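Local coordinates for thermostable carboxypeptidase 1 (Pyrococcus furiosus, PDB 1KA2), which removes amino acids one after another from the C-terminus of peptides as a broad-specificity, cobalt-dependent metallocarboxypeptidase that works as a homodimer, at residues 201-206 with 339-344; 212-217 with 324-329; 259-264 with 309-314. All coordinates share one frame; numbering follows the deposited sequence.

Interaction 1 of 3, residues 201-206 with 339-344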
loop_
_atom_site.group_PDB
_atom_site.type_symbol
_atom_site.label_atom_id
_atom_site.label_comp_id
_atom_site.label_asym_id
_atom_site.label_seq_id
_atom_site.Cartn_x
_atom_site.Cartn_y
_atom_site.Cartn_z
ATOM N N PRO A 201 7.690 35.318 17.828
ATOM C CA PRO A 201 6.986 34.621 18.912
ATOM C C PRO A 201 6.046 33.509 18.432
ATOM O O PRO A 201 5.776 32.558 19.168
ATOM C CB PRO A 201 6.258 35.759 19.643
ATOM C CG PRO A 201 6.045 36.789 18.569
ATOM C CD PRO A 201 7.365 36.757 17.827
ATOM N N LEU A 202 5.566 33.625 17.197
ATOM C CA LEU A 202 4.672 32.626 16.623
ATOM C C LEU A 202 5.334 31.240 16.535
ATOM O O LEU A 202 4.651 30.224 16.395
ATOM C CB LEU A 202 4.194 33.082 15.241
ATOM C CG LEU A 202 3.039 34.091 15.257
ATOM C CD1 LEU A 202 2.747 34.603 13.846
ATOM C CD2 LEU A 202 1.803 33.417 15.857
ATOM N N GLU A 203 6.660 31.208 16.633
ATOM C CA GLU A 203 7.401 29.952 16.593
ATOM C C GLU A 203 7.120 29.123 17.839
ATOM O O GLU A 203 7.244 27.897 17.816
ATOM C CB GLU A 203 8.908 30.198 16.533
ATOM C CG GLU A 203 9.393 30.979 15.341
ATOM C CD GLU A 203 10.898 30.891 15.187
ATOM O OE1 GLU A 203 11.445 31.598 14.317
ATOM O OE2 GLU A 203 11.533 30.105 15.928
ATOM N N LYS A 204 6.750 29.791 18.926
ATOM C CA LYS A 204 6.491 29.097 20.183
ATOM C C LYS A 204 5.033 28.724 20.397
ATOM O O LYS A 204 4.713 27.874 21.227
ATOM C CB LYS A 204 6.994 29.944 21.354
ATOM C CG LYS A 204 8.515 30.120 21.356
ATOM C CD LYS A 204 9.004 31.024 22.487
ATOM C CE LYS A 204 10.525 31.152 22.446
ATOM N NZ LYS A 204 11.046 32.109 23.455
ATOM N N GLU A 205 4.145 29.345 19.638
ATOM C CA GLU A 205 2.735 29.047 19.782
ATOM C C GLU A 205 2.441 27.574 19.476
ATOM O O GLU A 205 2.752 27.075 18.395
ATOM C CB GLU A 205 1.916 29.962 18.868
ATOM C CG GLU A 205 2.066 31.467 19.165
ATOM C CD GLU A 205 1.617 31.868 20.572
ATOM O OE1 GLU A 205 1.029 31.032 21.286
ATOM O OE2 GLU A 205 1.847 33.035 20.969
ATOM N N LYS A 206 1.858 26.883 20.450
ATOM C CA LYS A 206 1.497 25.480 20.303
ATOM C C LYS A 206 0.106 25.349 19.689
ATOM O O LYS A 206 -0.706 26.262 19.781
ATOM C CB LYS A 206 1.488 24.784 21.663
ATOM C CG LYS A 206 2.848 24.595 22.303
ATOM C CD LYS A 206 2.721 23.797 23.599
ATOM C CE LYS A 206 4.086 23.487 24.216
ATOM N NZ LYS A 206 4.905 24.712 24.460
ATOM N N TYR A 339 3.351 37.445 8.067
ATOM C CA TYR A 339 4.292 37.643 6.977
ATOM C C TYR A 339 5.734 37.569 7.480
ATOM O O TYR A 339 6.504 36.732 7.016
ATOM C CB TYR A 339 4.086 38.991 6.287
ATOM C CG TYR A 339 5.029 39.163 5.125
ATOM C CD1 TYR A 339 4.794 38.513 3.915
ATOM C CD2 TYR A 339 6.206 39.900 5.258
ATOM C CE1 TYR A 339 5.710 38.590 2.863
ATOM C CE2 TYR A 339 7.132 39.980 4.215
ATOM C CZ TYR A 339 6.880 39.325 3.023
ATOM O OH TYR A 339 7.797 39.392 1.994
ATOM N N LEU A 340 6.100 38.442 8.419
ATOM C CA LEU A 340 7.462 38.460 8.957
ATOM C C LEU A 340 7.869 37.072 9.469
ATOM O O LEU A 340 9.010 36.644 9.313
ATOM C CB LEU A 340 7.576 39.500 10.086
ATOM C CG LEU A 340 7.349 40.973 9.691
ATOM C CD1 LEU A 340 7.331 41.845 10.941
ATOM C CD2 LEU A 340 8.445 41.444 8.729
ATOM N N TYR A 341 6.915 36.378 10.074
ATOM C CA TYR A 341 7.128 35.036 10.601
ATOM C C TYR A 341 7.531 34.096 9.458
ATOM O O TYR A 341 8.538 33.391 9.551
ATOM C CB TYR A 341 5.829 34.581 11.275
ATOM C CG TYR A 341 5.752 33.137 11.693
ATOM C CD1 TYR A 341 6.795 32.528 12.393
ATOM C CD2 TYR A 341 4.602 32.390 11.435
ATOM C CE1 TYR A 341 6.693 31.210 12.826
ATOM C CE2 TYR A 341 4.485 31.074 11.862
ATOM C CZ TYR A 341 5.532 30.487 12.559
ATOM O OH TYR A 341 5.402 29.186 12.994
ATOM N N PHE A 342 6.762 34.120 8.370
ATOM C CA PHE A 342 7.026 33.271 7.206
ATOM C C PHE A 342 8.314 33.611 6.457
ATOM O O PHE A 342 8.765 32.836 5.620
ATOM C CB PHE A 342 5.867 33.373 6.205
ATOM C CG PHE A 342 4.717 32.439 6.481
ATOM C CD1 PHE A 342 4.432 32.011 7.770
ATOM C CD2 PHE A 342 3.888 32.023 5.440
ATOM C CE1 PHE A 342 3.341 31.190 8.019
ATOM C CE2 PHE A 342 2.795 31.203 5.679
ATOM C CZ PHE A 342 2.522 30.786 6.973
ATOM N N ASN A 343 8.903 34.765 6.749
ATOM C CA ASN A 343 10.103 35.189 6.040
ATOM C C ASN A 343 11.302 35.511 6.903
ATOM O O ASN A 343 12.220 36.190 6.459
ATOM C CB ASN A 343 9.772 36.396 5.172
ATOM C CG ASN A 343 8.920 36.034 3.980
ATOM O OD1 ASN A 343 9.431 35.825 2.891
ATOM N ND2 ASN A 343 7.611 35.940 4.186
ATOM N N ILE A 344 11.299 35.031 8.136
ATOM C CA ILE A 344 12.419 35.273 9.020
ATOM C C ILE A 344 13.717 34.893 8.311
ATOM O O ILE A 344 13.729 34.060 7.397
ATOM C CB ILE A 344 12.264 34.460 10.316
ATOM C CG1 ILE A 344 11.212 35.127 11.201
ATOM C CG2 ILE A 344 13.594 34.346 11.039
ATOM C CD1 ILE A 344 11.015 34.454 12.526
#

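Interaction 2 of 3, residues 212-217 with 324-329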
loop_
_atom_site.group_PDB
_atom_site.type_symbol
_atom_site.label_atom_id
_atom_site.label_comp_id
_atom_site.label_asym_id
_atom_site.label_seq_id
_atom_site.Cartn_x
_atom_site.Cartn_y
_atom_site.Cartn_z
ATOM N N MET A 212 -4.469 22.506 12.721
ATOM C CA MET A 212 -3.681 22.708 11.515
ATOM C C MET A 212 -4.089 21.818 10.361
ATOM O O MET A 212 -3.909 22.194 9.201
ATOM C CB MET A 212 -2.187 22.524 11.802
ATOM C CG MET A 212 -1.591 23.684 12.579
ATOM S SD MET A 212 -2.131 25.257 11.878
ATOM C CE MET A 212 -1.210 25.271 10.356
ATOM N N GLU A 213 -4.638 20.643 10.656
ATOM C CA GLU A 213 -5.049 19.784 9.558
ATOM C C GLU A 213 -6.260 20.410 8.868
ATOM O O GLU A 213 -6.516 20.156 7.691
ATOM C CB GLU A 213 -5.305 18.327 10.024
ATOM C CG GLU A 213 -6.461 18.059 10.953
ATOM C CD GLU A 213 -6.448 16.620 11.462
ATOM O OE1 GLU A 213 -7.449 16.170 12.052
ATOM O OE2 GLU A 213 -5.427 15.934 11.280
ATOM N N ARG A 214 -6.980 21.264 9.593
ATOM C CA ARG A 214 -8.122 21.963 9.017
ATOM C C ARG A 214 -7.569 23.061 8.098
ATOM O O ARG A 214 -8.117 23.332 7.028
ATOM C CB ARG A 214 -8.999 22.593 10.115
ATOM C CG ARG A 214 -9.907 21.610 10.862
ATOM C CD ARG A 214 -11.053 22.332 11.582
ATOM N NE ARG A 214 -10.737 22.741 12.949
ATOM C CZ ARG A 214 -10.708 21.911 13.989
ATOM N NH1 ARG A 214 -10.976 20.625 13.819
ATOM N NH2 ARG A 214 -10.421 22.367 15.200
ATOM N N VAL A 215 -6.475 23.690 8.522
ATOM C CA VAL A 215 -5.855 24.744 7.725
ATOM C C VAL A 215 -5.198 24.146 6.479
ATOM O O VAL A 215 -5.408 24.639 5.369
ATOM C CB VAL A 215 -4.809 25.531 8.558
ATOM C CG1 VAL A 215 -3.989 26.426 7.658
ATOM C CG2 VAL A 215 -5.521 26.396 9.603
ATOM N N ASN A 216 -4.403 23.090 6.651
ATOM C CA ASN A 216 -3.764 22.458 5.497
ATOM C C ASN A 216 -4.817 21.987 4.486
ATOM O O ASN A 216 -4.676 22.229 3.287
ATOM C CB ASN A 216 -2.883 21.265 5.917
ATOM C CG ASN A 216 -1.559 21.700 6.545
ATOM O OD1 ASN A 216 -1.051 22.788 6.254
ATOM N ND2 ASN A 216 -0.988 20.845 7.397
ATOM N N LEU A 217 -5.866 21.322 4.971
ATOM C CA LEU A 217 -6.934 20.827 4.097
ATOM C C LEU A 217 -7.533 21.974 3.265
ATOM O O LEU A 217 -7.738 21.844 2.055
ATOM C CB LEU A 217 -8.053 20.187 4.928
ATOM C CG LEU A 217 -8.897 19.067 4.295
ATOM C CD1 LEU A 217 -10.309 19.083 4.916
ATOM C CD2 LEU A 217 -8.988 19.239 2.783
ATOM N N LYS A 324 -7.024 32.466 11.712
ATOM C CA LYS A 324 -7.779 33.064 12.811
ATOM C C LYS A 324 -8.923 32.159 13.272
ATOM O O LYS A 324 -9.166 32.016 14.469
ATOM C CB LYS A 324 -8.350 34.424 12.383
ATOM C CG LYS A 324 -7.305 35.516 12.146
ATOM C CD LYS A 324 -6.713 36.029 13.456
ATOM C CE LYS A 324 -7.736 36.804 14.275
ATOM N NZ LYS A 324 -8.214 38.022 13.557
ATOM N N GLU A 325 -9.624 31.553 12.317
ATOM C CA GLU A 325 -10.744 30.665 12.630
ATOM C C GLU A 325 -10.342 29.434 13.436
ATOM O O GLU A 325 -11.036 29.043 14.370
ATOM C CB GLU A 325 -11.422 30.185 11.341
ATOM C CG GLU A 325 -12.308 31.205 10.650
ATOM C CD GLU A 325 -12.865 30.684 9.333
ATOM O OE1 GLU A 325 -13.451 29.571 9.325
ATOM O OE2 GLU A 325 -12.717 31.390 8.309
ATOM N N ASN A 326 -9.212 28.837 13.072
ATOM C CA ASN A 326 -8.747 27.616 13.713
ATOM C C ASN A 326 -7.679 27.733 14.792
ATOM O O ASN A 326 -7.478 26.794 15.562
ATOM C CB ASN A 326 -8.263 26.653 12.630
ATOM C CG ASN A 326 -9.395 26.149 11.755
ATOM O OD1 ASN A 326 -10.110 25.218 12.127
ATOM N ND2 ASN A 326 -9.571 26.771 10.593
ATOM N N LEU A 327 -6.990 28.867 14.859
ATOM C CA LEU A 327 -5.943 29.031 15.861
ATOM C C LEU A 327 -6.276 30.133 16.872
ATOM O O LEU A 327 -6.286 31.322 16.532
ATOM C CB LEU A 327 -4.616 29.326 15.164
ATOM C CG LEU A 327 -4.230 28.340 14.049
ATOM C CD1 LEU A 327 -2.971 28.832 13.353
ATOM C CD2 LEU A 327 -4.013 26.944 14.621
ATOM N N PRO A 328 -6.552 29.746 18.134
ATOM C CA PRO A 328 -6.894 30.680 19.214
ATOM C C PRO A 328 -5.834 31.751 19.429
ATOM O O PRO A 328 -6.150 32.936 19.513
ATOM C CB PRO A 328 -7.029 29.769 20.433
ATOM C CG PRO A 328 -7.518 28.491 19.835
ATOM C CD PRO A 328 -6.633 28.355 18.614
ATOM N N PHE A 329 -4.577 31.324 19.514
ATOM C CA PHE A 329 -3.470 32.245 19.730
ATOM C C PHE A 329 -3.293 33.240 18.592
ATOM O O PHE A 329 -2.467 34.150 18.687
ATOM C CB PHE A 329 -2.176 31.464 19.951
ATOM C CG PHE A 329 -1.822 30.546 18.819
ATOM C CD1 PHE A 329 -1.297 31.048 17.634
ATOM C CD2 PHE A 329 -2.003 29.175 18.949
ATOM C CE1 PHE A 329 -0.955 30.196 16.598
ATOM C CE2 PHE A 329 -1.666 28.316 17.920
ATOM C CZ PHE A 329 -1.139 28.827 16.742
#

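Interaction 3 of 3, residues 259-264 with 309-314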
loop_
_atom_site.group_PDB
_atom_site.type_symbol
_atom_site.label_atom_id
_atom_site.label_comp_id
_atom_site.label_asym_id
_atom_site.label_seq_id
_atom_site.Cartn_x
_atom_site.Cartn_y
_atom_site.Cartn_z
ATOM N N ASP A 259 5.010 25.859 16.046
ATOM C CA ASP A 259 5.646 26.498 14.887
ATOM C C ASP A 259 4.845 26.098 13.645
ATOM O O ASP A 259 5.380 25.473 12.738
ATOM C CB ASP A 259 7.093 26.010 14.753
ATOM C CG ASP A 259 7.972 26.977 13.984
ATOM O OD1 ASP A 259 7.438 27.864 13.295
ATOM O OD2 ASP A 259 9.207 26.848 14.061
ATOM N N PHE A 260 3.571 26.481 13.602
ATOM C CA PHE A 260 2.685 26.103 12.500
ATOM C C PHE A 260 3.139 26.383 11.073
ATOM O O PHE A 260 2.582 25.818 10.124
ATOM C CB PHE A 260 1.269 26.669 12.731
ATOM C CG PHE A 260 1.083 28.111 12.312
ATOM C CD1 PHE A 260 0.872 28.447 10.975
ATOM C CD2 PHE A 260 1.035 29.123 13.267
ATOM C CE1 PHE A 260 0.609 29.762 10.600
ATOM C CE2 PHE A 260 0.772 30.447 12.898
ATOM C CZ PHE A 260 0.558 30.765 11.562
ATOM N N ARG A 261 4.150 27.231 10.912
ATOM C CA ARG A 261 4.663 27.550 9.584
ATOM C C ARG A 261 5.180 26.276 8.914
ATOM O O ARG A 261 5.043 26.088 7.706
ATOM C CB ARG A 261 5.814 28.563 9.700
ATOM C CG ARG A 261 7.057 27.979 10.379
ATOM C CD ARG A 261 8.051 29.033 10.838
ATOM N NE ARG A 261 8.384 29.976 9.779
ATOM C CZ ARG A 261 9.620 30.201 9.339
ATOM N NH1 ARG A 261 10.647 29.541 9.872
ATOM N NH2 ARG A 261 9.823 31.093 8.371
ATOM N N ARG A 262 5.781 25.406 9.715
ATOM C CA ARG A 262 6.362 24.167 9.215
ATOM C C ARG A 262 5.417 23.263 8.430
ATOM O O ARG A 262 5.681 22.921 7.281
ATOM C CB ARG A 262 6.948 23.353 10.369
ATOM C CG ARG A 262 8.117 23.981 11.081
ATOM C CD ARG A 262 8.385 23.195 12.359
ATOM N NE ARG A 262 9.431 23.794 13.182
ATOM C CZ ARG A 262 10.727 23.714 12.913
ATOM N NH1 ARG A 262 11.135 23.052 11.836
ATOM N NH2 ARG A 262 11.607 24.295 13.722
ATOM N N THR A 263 4.323 22.863 9.062
ATOM C CA THR A 263 3.392 21.974 8.404
ATOM C C THR A 263 2.760 22.630 7.189
ATOM O O THR A 263 2.522 21.972 6.179
ATOM C CB THR A 263 2.295 21.482 9.384
ATOM O OG1 THR A 263 1.514 20.472 8.737
ATOM C CG2 THR A 263 1.385 22.632 9.825
ATOM N N ILE A 264 2.512 23.932 7.269
ATOM C CA ILE A 264 1.906 24.643 6.146
ATOM C C ILE A 264 2.805 24.683 4.912
ATOM O O ILE A 264 2.426 24.193 3.850
ATOM C CB ILE A 264 1.537 26.110 6.510
ATOM C CG1 ILE A 264 0.335 26.136 7.462
ATOM C CG2 ILE A 264 1.246 26.911 5.229
ATOM C CD1 ILE A 264 -0.163 27.540 7.794
ATOM N N ILE A 309 5.289 31.519 -3.791
ATOM C CA ILE A 309 3.888 31.753 -3.434
ATOM C C ILE A 309 3.598 31.678 -1.941
ATOM O O ILE A 309 3.001 32.594 -1.366
ATOM C CB ILE A 309 2.964 30.740 -4.147
ATOM C CG1 ILE A 309 3.068 30.943 -5.653
ATOM C CG2 ILE A 309 1.530 30.891 -3.666
ATOM C CD1 ILE A 309 2.111 30.102 -6.485
ATOM N N GLY A 310 4.013 30.578 -1.320
ATOM C CA GLY A 310 3.758 30.379 0.096
ATOM C C GLY A 310 4.298 31.401 1.080
ATOM O O GLY A 310 3.723 31.571 2.149
ATOM N N ARG A 311 5.388 32.083 0.748
ATOM C CA ARG A 311 5.940 33.077 1.666
ATOM C C ARG A 311 5.638 34.500 1.192
ATOM O O ARG A 311 6.126 35.474 1.770
ATOM C CB ARG A 311 7.459 32.889 1.833
ATOM C CG ARG A 311 7.857 31.626 2.572
ATOM C CD ARG A 311 9.361 31.570 2.751
ATOM N NE ARG A 311 9.807 30.213 3.043
ATOM C CZ ARG A 311 9.805 29.642 4.239
ATOM N NH1 ARG A 311 9.387 30.301 5.299
ATOM N NH2 ARG A 311 10.214 28.392 4.367
ATOM N N SER A 312 4.831 34.607 0.138
ATOM C CA SER A 312 4.453 35.909 -0.409
ATOM C C SER A 312 3.368 36.546 0.464
ATOM O O SER A 312 2.580 35.844 1.107
ATOM C CB SER A 312 3.934 35.771 -1.847
ATOM O OG SER A 312 2.622 35.247 -1.866
ATOM N N LYS A 313 3.324 37.874 0.481
ATOM C CA LYS A 313 2.339 38.596 1.284
ATOM C C LYS A 313 0.905 38.205 0.919
ATOM O O LYS A 313 0.036 38.098 1.787
ATOM C CB LYS A 313 2.535 40.091 1.082
ATOM C CG LYS A 313 1.659 40.945 1.953
ATOM C CD LYS A 313 2.013 40.702 3.393
ATOM C CE LYS A 313 1.275 41.629 4.327
ATOM N NZ LYS A 313 1.800 41.452 5.702
ATOM N N GLU A 314 0.674 37.990 -0.372
ATOM C CA GLU A 314 -0.642 37.612 -0.869
ATOM C C GLU A 314 -1.134 36.270 -0.318
ATOM O O GLU A 314 -2.284 36.146 0.104
ATOM C CB GLU A 314 -0.638 37.565 -2.399
ATOM C CG GLU A 314 -0.385 38.885 -3.107
ATOM C CD GLU A 314 1.054 39.369 -2.981
ATOM O OE1 GLU A 314 1.990 38.537 -3.063
ATOM O OE2 GLU A 314 1.232 40.591 -2.819
#

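Interaction 1 of 3, residues 201-206 with 339-344
Leu202, presented by a short 3-10 turn that Lys204 N closes onto Pro201 O, sets its CB squarely over the phenol ring of Tyr341: Leu202 CB lies 3.7 Å from the centroid of the Tyr341 ring and only 2° off the ring normal, a CH-pi contact centred on the face. Its CG sits beside the backbone N, opposite the carbonyl carbon (chi1 -81°), which carries Leu202 CD1 back over the inner end of the ring, 3.8 Å from Tyr341 CD2. The main chain continues past the outer end. There Leu202 O is 3.6 Å from Tyr341 OH and makes no hydrogen bond with it; the phenol hydroxyl pairs instead with the carboxylate of Asp259 and with the backbone N of Arg261. Trimming Tyr341 to an alanine would probably leave a gap beneath Leu202 CB and take the hydroxyl partner from Asp259 and the Arg261 backbone. Glu203 comes next and takes the ring edge, its CG 3.7 Å from Tyr341 CE1 and near the ring plane. From CG the chain runs out extended, and Glu203 OE1 stops 3.4 Å from Ile344 CD1, which approaches from the opposite direction. The same oxygen is salt-bridged to Arg346, which gives the carboxylate its charge partner. The contact, made mainly through the buried Tyr341 ring, joins the link between helices 169-192 and 209-223 to helix 335-342 in the mostly helical M32 peptidase fold, away from the metal site.

Interaction 2 of 3, residues 212-217 with 324-329
Val215 and Asn326 mark the closest backbone approach, their CA atoms 7.2 Å apart, where a turn from within helix 209-223 meets the C-terminal end of helix 313-326. Here the side of one helix packs against the end of another in the mostly helical M32 peptidase fold. Asn326 closes the second helix, Leu327 leaves helical backbone angles, and a 3-10 turn through Pro328 and Phe329 carries the chain on, so one helical face receives both the end of a helix and the bend after it. Asn326 faces the first helix and does most of the touching. Its OD1 accepts a hydrogen bond of 2.7 Å from Arg214 NE, noticeably bent, with an N-H...O angle of 138°. The oxygen lies near the guanidinium plane, at the edge, while the amide and guanidinium planes are turned 38° apart. Arg214 CD is drawn in as well, 3.1 Å from Asn326 OD1, so the amide oxygen nestles against the bend of the arginine chain. The other end of the amide is used too, because ND2 is bonded to the carbonyl of Val322 one turn back; together the two bonds are likely to fix which way the amide faces. Beside this polar pair, whose arginine is exposed, Val215 CG2 packs 4.1 Å from Asn326 CB, and Val322 and Leu323 of the same helix also press on the valine. Further along the contact, Met212 leaves its own backbone pointing away from Leu327 and is folded round by bends at chi2 (-46°) and chi3. Its thioether crosses the leucine at about a right angle, with Met212 SD 3.7 Å from Leu327 CD2 and 4.0 Å from Leu327 CD1.

Interaction 3 of 3, residues 259-264 with 309-314
Arg261 and Arg311 meet near, but not at, the HEXXH metal site of this metallopeptidase. Arg261 stands near the start of helix 261-278, which further on carries the metal ligands His269 and His273 and the predicted proton donor/acceptor Glu270; Arg311 sits in the corner after helix 295-309, which carries the third ligand, Glu299. That corner is a type I turn from Ile309 to Ser312, with Ser312 at the N-cap of helix 313-326. The side chain of Arg311 is about 8 Å from that of His269 and about 12 Å from the bound magnesium ion, close to the site without joining it. Across the contact the two guanidinium groups are the touching parts: Arg261 NH2 lies 3.2 Å from Arg311 NH1. Both nitrogens are donors, so no hydrogen bond links them. Arg261 NH2 comes in at the edge of the Arg311 guanidinium, near its plane, whereas Arg311 NH1 meets the other group obliquely, the planes being 63° apart. Arg311 reaches over with its chain extended from CG to NE. The path of the Arg261 chain is doubtful in detail, because its CD is modelled too close to the carboxylate of Asp259. Each group has better partners elsewhere. Arg311 donates from NH1 to the carbonyl of Phe342 and from NE to Asn307 OD1, and Arg261 makes a cation-pi contact with the ring of Tyr341. Two like charges this close should repel, so the pair is probably held by these flanking carbonyl, amide and aromatic partners rather than by any attraction across the contact itself.

The three contacts share one side of the chain's centre. The centres of interaction 1 and interaction 3 are about 9 Å apart, those of interaction 2 and interaction 3 about 13 Å, and those of interaction 1 and interaction 2 about 15 Å. Along the chain they are nested, interaction 3 inside the loop closed by interaction 2, and that inside interaction 1. Helices 313-326 and 335-342 are consecutive, and interactions 2 and 3 use the two ends of the first. Asn216 ND2 bonds Thr263 OG1, the Tyr341 hydroxyl bonds Arg261 N, and Phe342 O accepts from Arg311 NH1. The HEXXH helix 261-278 thus touches helices 209-223 and 335-342 near its start.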